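Local coordinates for protein L-hydantoinase (PDB 1GKR) that hydrolyses the cyclic amide bond of 5-substituted hydantoins, aryl derivatives more readily than alkyl ones, using two zinc ions in each subunit of a homotetramer, at residues A[244-249]-A[295-300]; A[1-6]-A[23-28]; A[69-74]-A[315-320]. All coordinates share one frame; numbering follows the deposited sequence.

Overall arrangement
Interactions 1 and 3 belong to the amidohydrolase barrel, their centres 18 Å from the chain centre, whereas interaction 2 lies farther out, at 28 Å, in the beta-rich N-terminal region. No helix or strand is shared. All three are partly buried, but exposed residues touch in interactions 2 and 3 and not in interaction 1. Interaction 1 joins two helices through a salt-bridge network and a buried glutamine amide. Interaction 2 pairs two strands by backbone bonds, with a bulge and an aspartate that grips the neighbouring turn. Interaction 3, between two loops near the metal centre, depends on ring packing and a proline; interaction 1 is nested within the span it closes.

Interaction 1 of 3, residues A[244-249]-A[295-300]; sequences DGVELI and IRLWEQ
Q300 reaches from helix 291-303 to V246 and E247 on helix 243-254. Its first torsion sets CG beside the backbone N and anti to the carbonyl carbon (chi1 -55°), and CB and CG then form an extended arm that carries the amide toward helix 243-254. Q300 CB already lies 4.3 Å from V246 CG1, CG stands a little farther off, and CD closes to 3.8 Å from the same methyl. OE1 rests on the aliphatic surface of the valine, 3.4 Å from V246 CB and close to both of its methyls. NE2 donates to E247 OE2 at 3.0 Å. That bond is bent (137° at the hydrogen): it stays in the amide plane of Q300 but meets the carboxylate from well above its own plane. A second bond from NE2, to P243 O, helps fix the rotation of the buried amide.

The other oxygen of E247 belongs to a salt-bridge network. R296 NH2 binds D244 OD1 at 2.9 Å; the oxygen lies in the guanidinium plane, but the nitrogen sits above the carboxylate plane and the bond is bent. E247 OE1 makes a longer ion pair with R296 NH2 at 3.7 Å. D244, and at longer range E247, probably offset the arginine charge at this partly exposed margin. Deeper in, V246 CG2 meets L297 CD1 at 4.2 Å.

The short helical segments run roughly parallel, 34° apart, with 10.5 Å between their axes. Both helices belong to the TIM-barrel domain; helix 243-254 precedes strand 259-263, and helix 291-303 comes later, after two short helices. V246 packs on C261 of the strand, and D244 touches N218 of helix 214-231.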
loop_
_atom_site.group_PDB
_atom_site.type_symbol
_atom_site.label_atom_id
_atom_site.label_comp_id
_atom_site.label_asym_id
_atom_site.label_seq_id
_atom_site.Cartn_x
_atom_site.Cartn_y
_atom_site.Cartn_z
ATOM N N ASP A 244 5.940 14.638 -0.835
ATOM C CA ASP A 244 5.140 13.636 -0.144
ATOM C C ASP A 244 3.652 13.951 -0.129
ATOM O O ASP A 244 2.824 13.044 -0.192
ATOM C CB ASP A 244 5.647 13.431 1.283
ATOM C CG ASP A 244 7.062 12.882 1.325
ATOM O OD1 ASP A 244 7.382 12.002 0.499
ATOM O OD2 ASP A 244 7.855 13.324 2.184
ATOM N N GLY A 245 3.314 15.232 -0.046
ATOM C CA GLY A 245 1.918 15.615 -0.038
ATOM C C GLY A 245 1.321 15.384 -1.411
ATOM O O GLY A 245 0.166 14.953 -1.549
ATOM N N VAL A 246 2.107 15.679 -2.439
ATOM C CA VAL A 246 1.641 15.477 -3.798
ATOM C C VAL A 246 1.308 13.999 -3.949
ATOM O O VAL A 246 0.235 13.643 -4.442
ATOM C CB VAL A 246 2.715 15.873 -4.839
ATOM C CG1 VAL A 246 2.254 15.500 -6.240
ATOM C CG2 VAL A 246 2.962 17.372 -4.768
ATOM N N GLU A 247 2.215 13.138 -3.491
ATOM C CA GLU A 247 1.984 11.709 -3.603
ATOM C C GLU A 247 0.713 11.247 -2.875
ATOM O O GLU A 247 -0.080 10.481 -3.433
ATOM C CB GLU A 247 3.219 10.942 -3.126
ATOM C CG GLU A 247 3.850 10.075 -4.226
ATOM C CD GLU A 247 5.350 10.316 -4.394
ATOM O OE1 GLU A 247 6.099 10.141 -3.399
ATOM O OE2 GLU A 247 5.783 10.674 -5.521
ATOM N N LEU A 248 0.508 11.719 -1.648
ATOM C CA LEU A 248 -0.675 11.358 -0.872
ATOM C C LEU A 248 -1.949 11.628 -1.662
ATOM O O LEU A 248 -2.845 10.786 -1.720
ATOM C CB LEU A 248 -0.707 12.159 0.428
ATOM C CG LEU A 248 -0.350 11.484 1.763
ATOM C CD1 LEU A 248 0.702 10.418 1.566
ATOM C CD2 LEU A 248 0.154 12.549 2.732
ATOM N N ILE A 249 -2.025 12.806 -2.270
ATOM C CA ILE A 249 -3.196 13.188 -3.047
ATOM C C ILE A 249 -3.295 12.349 -4.308
ATOM O O ILE A 249 -4.370 11.838 -4.650
ATOM C CB ILE A 249 -3.148 14.686 -3.438
ATOM C CG1 ILE A 249 -3.225 15.541 -2.180
ATOM C CG2 ILE A 249 -4.295 15.035 -4.354
ATOM C CD1 ILE A 249 -2.958 16.988 -2.427
ATOM N N ILE A 295 13.624 19.075 -6.239
ATOM C CA ILE A 295 13.892 18.190 -7.371
ATOM C C ILE A 295 12.702 17.266 -7.615
ATOM O O ILE A 295 12.213 17.162 -8.737
ATOM C CB ILE A 295 15.141 17.328 -7.115
ATOM C CG1 ILE A 295 16.382 18.215 -7.101
ATOM C CG2 ILE A 295 15.284 16.279 -8.184
ATOM C CD1 ILE A 295 17.530 17.582 -6.387
ATOM N N ARG A 296 12.245 16.599 -6.559
ATOM C CA ARG A 296 11.107 15.691 -6.641
ATOM C C ARG A 296 9.902 16.390 -7.250
ATOM O O ARG A 296 9.263 15.873 -8.163
ATOM C CB ARG A 296 10.732 15.202 -5.249
ATOM C CG ARG A 296 11.630 14.138 -4.677
ATOM C CD ARG A 296 11.005 12.769 -4.896
ATOM N NE ARG A 296 9.832 12.515 -4.054
ATOM C CZ ARG A 296 9.814 12.654 -2.726
ATOM N NH1 ARG A 296 10.905 13.058 -2.074
ATOM N NH2 ARG A 296 8.712 12.366 -2.043
ATOM N N LEU A 297 9.592 17.564 -6.723
ATOM C CA LEU A 297 8.465 18.354 -7.192
ATOM C C LEU A 297 8.488 18.513 -8.704
ATOM O O LEU A 297 7.466 18.308 -9.374
ATOM C CB LEU A 297 8.502 19.728 -6.535
ATOM C CG LEU A 297 7.336 20.167 -5.652
ATOM C CD1 LEU A 297 6.859 19.043 -4.762
ATOM C CD2 LEU A 297 7.806 21.350 -4.819
ATOM N N TRP A 298 9.652 18.873 -9.243
ATOM C CA TRP A 298 9.783 19.063 -10.684
ATOM C C TRP A 298 9.530 17.791 -11.482
ATOM O O TRP A 298 9.018 17.852 -12.603
ATOM C CB TRP A 298 11.152 19.620 -11.035
ATOM C CG TRP A 298 11.231 21.111 -10.949
ATOM C CD1 TRP A 298 11.829 21.857 -9.959
ATOM C CD2 TRP A 298 10.761 22.047 -11.922
ATOM N NE1 TRP A 298 11.769 23.193 -10.268
ATOM C CE2 TRP A 298 11.120 23.343 -11.465
ATOM C CE3 TRP A 298 10.075 21.920 -13.139
ATOM C CZ2 TRP A 298 10.816 24.505 -12.184
ATOM C CZ3 TRP A 298 9.770 23.073 -13.858
ATOM C CH2 TRP A 298 10.143 24.353 -13.376
ATOM N N GLU A 299 9.892 16.644 -10.917
ATOM C CA GLU A 299 9.652 15.376 -11.595
ATOM C C GLU A 299 8.153 15.103 -11.592
ATOM O O GLU A 299 7.557 14.750 -12.605
ATOM C CB GLU A 299 10.358 14.242 -10.874
ATOM C CG GLU A 299 11.843 14.161 -11.118
ATOM C CD GLU A 299 12.493 13.067 -10.288
ATOM O OE1 GLU A 299 11.912 11.954 -10.217
ATOM O OE2 GLU A 299 13.580 13.318 -9.714
ATOM N N GLN A 300 7.544 15.278 -10.432
ATOM C CA GLN A 300 6.122 15.045 -10.299
ATOM C C GLN A 300 5.330 15.919 -11.260
ATOM O O GLN A 300 4.310 15.492 -11.803
ATOM C CB GLN A 300 5.698 15.315 -8.860
ATOM C CG GLN A 300 6.485 14.505 -7.855
ATOM C CD GLN A 300 5.992 14.712 -6.452
ATOM O OE1 GLN A 300 5.875 15.849 -5.987
ATOM N NE2 GLN A 300 5.707 13.619 -5.758
#

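Interaction 2 of 3, residues A[1-6]-A[23-28]; sequences MFDVIV and LVKDGK
V24 O receives the backbone N-H groups of both D3 and V4, through weak bonds, while V24 N donates to V4 O at 2.9 Å in an almost straight bond. Two residues facing one make this a classic beta bulge, set where strand 2-7 turns a corner; V4 and V24 form an antiparallel hydrogen-bonded pair, and I5 and L23 the adjoining non-hydrogen-bonded pair.

Side chains reinforce this backbone. The F2 ring has L23 CB over one face, 4.1 Å from the ring centroid, a CH-pi contact, while K25 CB approaches the ring edge. L23 CD1 also touches F2 CD2 (3.8 Å) and reaches I5, whose side chain lies alongside and points the same way.

D3 tethers the type I' turn K25-K28, which closes a two-residue beta hairpin of strands 16-25 and 28-33. With CG beside its own backbone N (chi1 -58°), the carboxylate extends to the turn, where OD2 accepts D26 N at 2.7 Å, nearly along its C-O axis. A water that donates to D3 OD2 at 2.7 Å accepts from G27 N, so one oxygen holds two backbone groups of the turn, directly and through solvent.

Around this pairing, I5 bonds through its backbone to R43 and I45, where strand 44-46 runs parallel to strand 2-7. Strand 28-33, the hairpin's second arm, brings A30 against F2 and K25, and A31 against L23.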
loop_
_atom_site.group_PDB
_atom_site.type_symbol
_atom_site.label_atom_id
_atom_site.label_comp_id
_atom_site.label_asym_id
_atom_site.label_seq_id
_atom_site.Cartn_x
_atom_site.Cartn_y
_atom_site.Cartn_z
ATOM N N MET A 1 -17.682 38.070 -42.813
ATOM C CA MET A 1 -16.247 37.661 -42.789
ATOM C C MET A 1 -15.785 37.422 -41.359
ATOM O O MET A 1 -16.602 37.232 -40.462
ATOM C CB MET A 1 -15.382 38.738 -43.441
ATOM C CG MET A 1 -15.567 40.120 -42.840
ATOM S SD MET A 1 -14.633 41.382 -43.738
ATOM C CE MET A 1 -13.244 41.643 -42.636
ATOM N N PHE A 2 -14.475 37.447 -41.140
ATOM C CA PHE A 2 -13.928 37.197 -39.811
ATOM C C PHE A 2 -13.353 38.436 -39.145
ATOM O O PHE A 2 -12.766 39.289 -39.808
ATOM C CB PHE A 2 -12.865 36.096 -39.900
ATOM C CG PHE A 2 -13.424 34.753 -40.294
ATOM C CD1 PHE A 2 -14.217 34.027 -39.408
ATOM C CD2 PHE A 2 -13.192 34.233 -41.556
ATOM C CE1 PHE A 2 -14.767 32.808 -39.775
ATOM C CE2 PHE A 2 -13.740 33.015 -41.928
ATOM C CZ PHE A 2 -14.529 32.303 -41.035
ATOM N N ASP A 3 -13.523 38.529 -37.829
ATOM C CA ASP A 3 -13.024 39.684 -37.098
ATOM C C ASP A 3 -11.510 39.690 -37.082
ATOM O O ASP A 3 -10.892 40.735 -37.273
ATOM C CB ASP A 3 -13.558 39.706 -35.662
ATOM C CG ASP A 3 -15.077 39.731 -35.600
ATOM O OD1 ASP A 3 -15.698 40.335 -36.498
ATOM O OD2 ASP A 3 -15.652 39.159 -34.649
ATOM N N VAL A 4 -10.903 38.532 -36.859
ATOM C CA VAL A 4 -9.447 38.451 -36.837
ATOM C C VAL A 4 -8.960 37.050 -37.150
ATOM O O VAL A 4 -9.639 36.064 -36.863
ATOM C CB VAL A 4 -8.871 38.901 -35.460
ATOM C CG1 VAL A 4 -9.583 38.194 -34.354
ATOM C CG2 VAL A 4 -7.374 38.605 -35.376
ATOM N N ILE A 5 -7.783 36.981 -37.761
ATOM C CA ILE A 5 -7.155 35.722 -38.108
ATOM C C ILE A 5 -5.731 35.745 -37.589
ATOM O O ILE A 5 -4.968 36.675 -37.869
ATOM C CB ILE A 5 -7.106 35.503 -39.633
ATOM C CG1 ILE A 5 -8.484 35.095 -40.141
ATOM C CG2 ILE A 5 -6.105 34.404 -39.986
ATOM C CD1 ILE A 5 -8.523 34.886 -41.638
ATOM N N VAL A 6 -5.380 34.733 -36.806
ATOM C CA VAL A 6 -4.028 34.626 -36.280
ATOM C C VAL A 6 -3.454 33.505 -37.117
ATOM O O VAL A 6 -3.902 32.360 -37.013
ATOM C CB VAL A 6 -4.015 34.200 -34.799
ATOM C CG1 VAL A 6 -2.612 34.306 -34.257
ATOM C CG2 VAL A 6 -4.979 35.057 -33.992
ATOM N N LEU A 23 -9.258 31.350 -36.796
ATOM C CA LEU A 23 -10.221 32.318 -37.308
ATOM C C LEU A 23 -11.160 32.610 -36.162
ATOM O O LEU A 23 -11.819 31.691 -35.646
ATOM C CB LEU A 23 -11.059 31.723 -38.445
ATOM C CG LEU A 23 -10.454 31.097 -39.703
ATOM C CD1 LEU A 23 -10.104 32.169 -40.700
ATOM C CD2 LEU A 23 -9.247 30.253 -39.327
ATOM N N VAL A 24 -11.230 33.876 -35.763
ATOM C CA VAL A 24 -12.113 34.246 -34.679
ATOM C C VAL A 24 -13.200 35.212 -35.114
ATOM O O VAL A 24 -12.978 36.125 -35.918
ATOM C CB VAL A 24 -11.304 34.809 -33.467
ATOM C CG1 VAL A 24 -9.885 35.047 -33.871
ATOM C CG2 VAL A 24 -11.946 36.071 -32.917
ATOM N N LYS A 25 -14.398 34.960 -34.603
ATOM C CA LYS A 25 -15.545 35.798 -34.887
ATOM C C LYS A 25 -16.438 35.899 -33.652
ATOM O O LYS A 25 -16.713 34.903 -32.976
ATOM C CB LYS A 25 -16.340 35.244 -36.067
ATOM C CG LYS A 25 -17.542 36.090 -36.405
ATOM C CD LYS A 25 -18.084 35.780 -37.782
ATOM C CE LYS A 25 -19.161 36.793 -38.175
ATOM N NZ LYS A 25 -19.645 36.586 -39.576
ATOM N N ASP A 26 -16.880 37.117 -33.368
ATOM C CA ASP A 26 -17.734 37.399 -32.222
ATOM C C ASP A 26 -17.106 36.922 -30.924
ATOM O O ASP A 26 -17.791 36.362 -30.064
ATOM C CB ASP A 26 -19.121 36.773 -32.395
ATOM C CG ASP A 26 -19.891 37.375 -33.564
ATOM O OD1 ASP A 26 -19.914 38.623 -33.690
ATOM O OD2 ASP A 26 -20.476 36.600 -34.360
ATOM N N GLY A 27 -15.796 37.143 -30.807
ATOM C CA GLY A 27 -15.063 36.790 -29.605
ATOM C C GLY A 27 -14.733 35.331 -29.360
ATOM O O GLY A 27 -14.128 35.001 -28.344
ATOM N N LYS A 28 -15.121 34.443 -30.265
ATOM C CA LYS A 28 -14.817 33.038 -30.068
ATOM C C LYS A 28 -14.140 32.443 -31.279
ATOM O O LYS A 28 -14.138 33.031 -32.356
ATOM C CB LYS A 28 -16.092 32.275 -29.740
ATOM C CG LYS A 28 -17.331 33.068 -30.030
ATOM C CD LYS A 28 -18.578 32.378 -29.517
ATOM C CE LYS A 28 -18.596 32.334 -28.006
ATOM N NZ LYS A 28 -19.890 31.778 -27.507
HETATM O O HOH W 1 -14.282 38.865 -32.316
#

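Interaction 3 of 3, residues A[69-74]-A[315-320]; sequences KNRYGR and GHPVED
The Y72 ring directs an edge at the face of H316, its CE1 lying 4.2 Å above the imidazole plane and over its centre. The planes stand at 89° with the centroids 5.6 Å apart, a T-shaped (edge-to-face) pair. H316 has D320 OD2 at its own edge. One face of Y72 carries R71 CG, 3.8 Å above the ring plane and offset toward the rim, while G315 O comes to the ring edge near CD1. P317 CD meets the ring obliquely, 3.8 Å from Y72 CE1.

P317 packs against both R71 and Y72: P317 CG touches R71 CG at 3.9 Å, and P317 CD lies 3.6 Å from R71 O. Y72 reaches this position because its CG stands beside the backbone N, anti to the carbonyl carbon (chi1 -60°). At G315 the backbones approach to 4.8 Å between its CA and that of Y72, and a side chain there would probably crowd Y72 O.

Replacing Y72 by an alanine would probably remove the ring edge from the face of H316 and the contact at P317 CD, leaving a gap and the imidazole less constrained. Outside the pair, H409 NE2 bonds to R71 O, Y411 OH bonds to H316 O, and H316 ND1 has a weak bond to N333 O.

The loops follow barrel strands 51-62 and 313-314, and G315 is near H62, a zinc ligand. Because the two loops meet through a ring edge on an imidazole face, a backbone carbonyl, methylenes and a proline, while R71 O and H316 O bond to H409 and Y411, their fit beside the metal centre depends chiefly on shape and on aromatic packing.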
loop_
_atom_site.group_PDB
_atom_site.type_symbol
_atom_site.label_atom_id
_atom_site.label_comp_id
_atom_site.label_asym_id
_atom_site.label_seq_id
_atom_site.Cartn_x
_atom_site.Cartn_y
_atom_site.Cartn_z
ATOM N N LYS A 69 -8.530 47.890 -0.759
ATOM C CA LYS A 69 -7.846 48.100 -2.016
ATOM C C LYS A 69 -6.578 48.952 -1.963
ATOM O O LYS A 69 -5.643 48.698 -2.712
ATOM C CB LYS A 69 -8.814 48.636 -3.071
ATOM C CG LYS A 69 -9.181 50.088 -2.946
ATOM C CD LYS A 69 -10.367 50.417 -3.860
ATOM C CE LYS A 69 -11.663 49.856 -3.290
ATOM N NZ LYS A 69 -12.833 50.083 -4.185
ATOM N N ASN A 70 -6.504 49.940 -1.082
ATOM C CA ASN A 70 -5.293 50.749 -1.052
ATOM C C ASN A 70 -4.153 50.121 -0.277
ATOM O O ASN A 70 -3.069 50.689 -0.193
ATOM C CB ASN A 70 -5.592 52.135 -0.494
ATOM C CG ASN A 70 -6.448 52.947 -1.428
ATOM O OD1 ASN A 70 -6.090 53.147 -2.598
ATOM N ND2 ASN A 70 -7.592 53.417 -0.929
ATOM N N ARG A 71 -4.382 48.936 0.263
ATOM C CA ARG A 71 -3.356 48.279 1.044
ATOM C C ARG A 71 -2.810 46.980 0.429
ATOM O O ARG A 71 -1.620 46.669 0.578
ATOM C CB ARG A 71 -3.919 48.015 2.441
ATOM C CG ARG A 71 -2.921 47.502 3.473
ATOM C CD ARG A 71 -3.404 47.800 4.905
ATOM N NE ARG A 71 -3.847 49.191 5.037
ATOM C CZ ARG A 71 -5.111 49.598 4.918
ATOM N NH1 ARG A 71 -6.088 48.726 4.675
ATOM N NH2 ARG A 71 -5.401 50.889 5.012
ATOM N N TYR A 72 -3.667 46.234 -0.270
ATOM C CA TYR A 72 -3.272 44.956 -0.861
ATOM C C TYR A 72 -3.237 44.898 -2.387
ATOM O O TYR A 72 -2.225 44.517 -2.962
ATOM C CB TYR A 72 -4.192 43.868 -0.325
ATOM C CG TYR A 72 -4.119 43.751 1.170
ATOM C CD1 TYR A 72 -3.059 43.089 1.774
ATOM C CD2 TYR A 72 -5.071 44.356 1.985
ATOM C CE1 TYR A 72 -2.941 43.030 3.161
ATOM C CE2 TYR A 72 -4.965 44.304 3.374
ATOM C CZ TYR A 72 -3.894 43.638 3.955
ATOM O OH TYR A 72 -3.764 43.565 5.328
ATOM N N GLY A 73 -4.341 45.261 -3.036
ATOM C CA GLY A 73 -4.390 45.245 -4.490
ATOM C C GLY A 73 -5.648 45.877 -5.066
ATOM O O GLY A 73 -6.705 45.890 -4.420
ATOM N N ARG A 74 -5.536 46.405 -6.282
ATOM C CA ARG A 74 -6.667 47.039 -6.968
ATOM C C ARG A 74 -6.987 46.249 -8.244
ATOM O O ARG A 74 -6.076 45.871 -8.986
ATOM C CB ARG A 74 -6.317 48.478 -7.380
ATOM C CG ARG A 74 -5.595 49.319 -6.332
ATOM C CD ARG A 74 -6.567 49.948 -5.344
ATOM N NE ARG A 74 -7.492 50.854 -6.014
ATOM C CZ ARG A 74 -7.122 51.977 -6.614
ATOM N NH1 ARG A 74 -5.843 52.330 -6.620
ATOM N NH2 ARG A 74 -8.028 52.731 -7.218
ATOM N N GLY A 315 -0.781 40.606 -2.485
ATOM C CA GLY A 315 0.059 41.663 -1.958
ATOM C C GLY A 315 -0.023 41.853 -0.459
ATOM O O GLY A 315 -0.887 41.307 0.208
ATOM N N HIS A 316 0.912 42.623 0.064
ATOM C CA HIS A 316 0.979 42.940 1.475
ATOM C C HIS A 316 1.736 44.252 1.489
ATOM O O HIS A 316 2.713 44.412 0.753
ATOM C CB HIS A 316 1.777 41.890 2.239
ATOM C CG HIS A 316 1.103 41.419 3.487
ATOM N ND1 HIS A 316 0.383 40.242 3.547
ATOM C CD2 HIS A 316 0.989 41.993 4.709
ATOM C CE1 HIS A 316 -0.147 40.114 4.750
ATOM N NE2 HIS A 316 0.205 41.163 5.475
ATOM N N PRO A 317 1.285 45.225 2.296
ATOM C CA PRO A 317 2.031 46.485 2.299
ATOM C C PRO A 317 3.505 46.203 2.593
ATOM O O PRO A 317 3.832 45.504 3.557
ATOM C CB PRO A 317 1.319 47.303 3.378
ATOM C CG PRO A 317 0.697 46.249 4.270
ATOM C CD PRO A 317 0.194 45.245 3.284
ATOM N N VAL A 318 4.378 46.729 1.731
ATOM C CA VAL A 318 5.826 46.528 1.840
ATOM C C VAL A 318 6.407 46.769 3.242
ATOM O O VAL A 318 7.468 46.239 3.580
ATOM C CB VAL A 318 6.580 47.395 0.788
ATOM C CG1 VAL A 318 6.414 48.844 1.094
ATOM C CG2 VAL A 318 8.040 47.028 0.753
ATOM N N GLU A 319 5.697 47.541 4.062
ATOM C CA GLU A 319 6.131 47.841 5.430
ATOM C C GLU A 319 5.802 46.710 6.397
ATOM O O GLU A 319 6.164 46.762 7.572
ATOM C CB GLU A 319 5.488 49.144 5.931
ATOM C CG GLU A 319 3.994 49.255 5.679
ATOM C CD GLU A 319 3.667 49.954 4.366
ATOM O OE1 GLU A 319 4.415 49.789 3.380
ATOM O OE2 GLU A 319 2.645 50.666 4.313
ATOM N N ASP A 320 5.100 45.697 5.901
ATOM C CA ASP A 320 4.741 44.544 6.717
ATOM C C ASP A 320 5.604 43.377 6.284
ATOM O O ASP A 320 5.391 42.240 6.702
ATOM C CB ASP A 320 3.264 44.187 6.542
ATOM C CG ASP A 320 2.339 45.195 7.199
ATOM O OD1 ASP A 320 2.858 46.160 7.812
ATOM O OD2 ASP A 320 1.097 45.021 7.104
#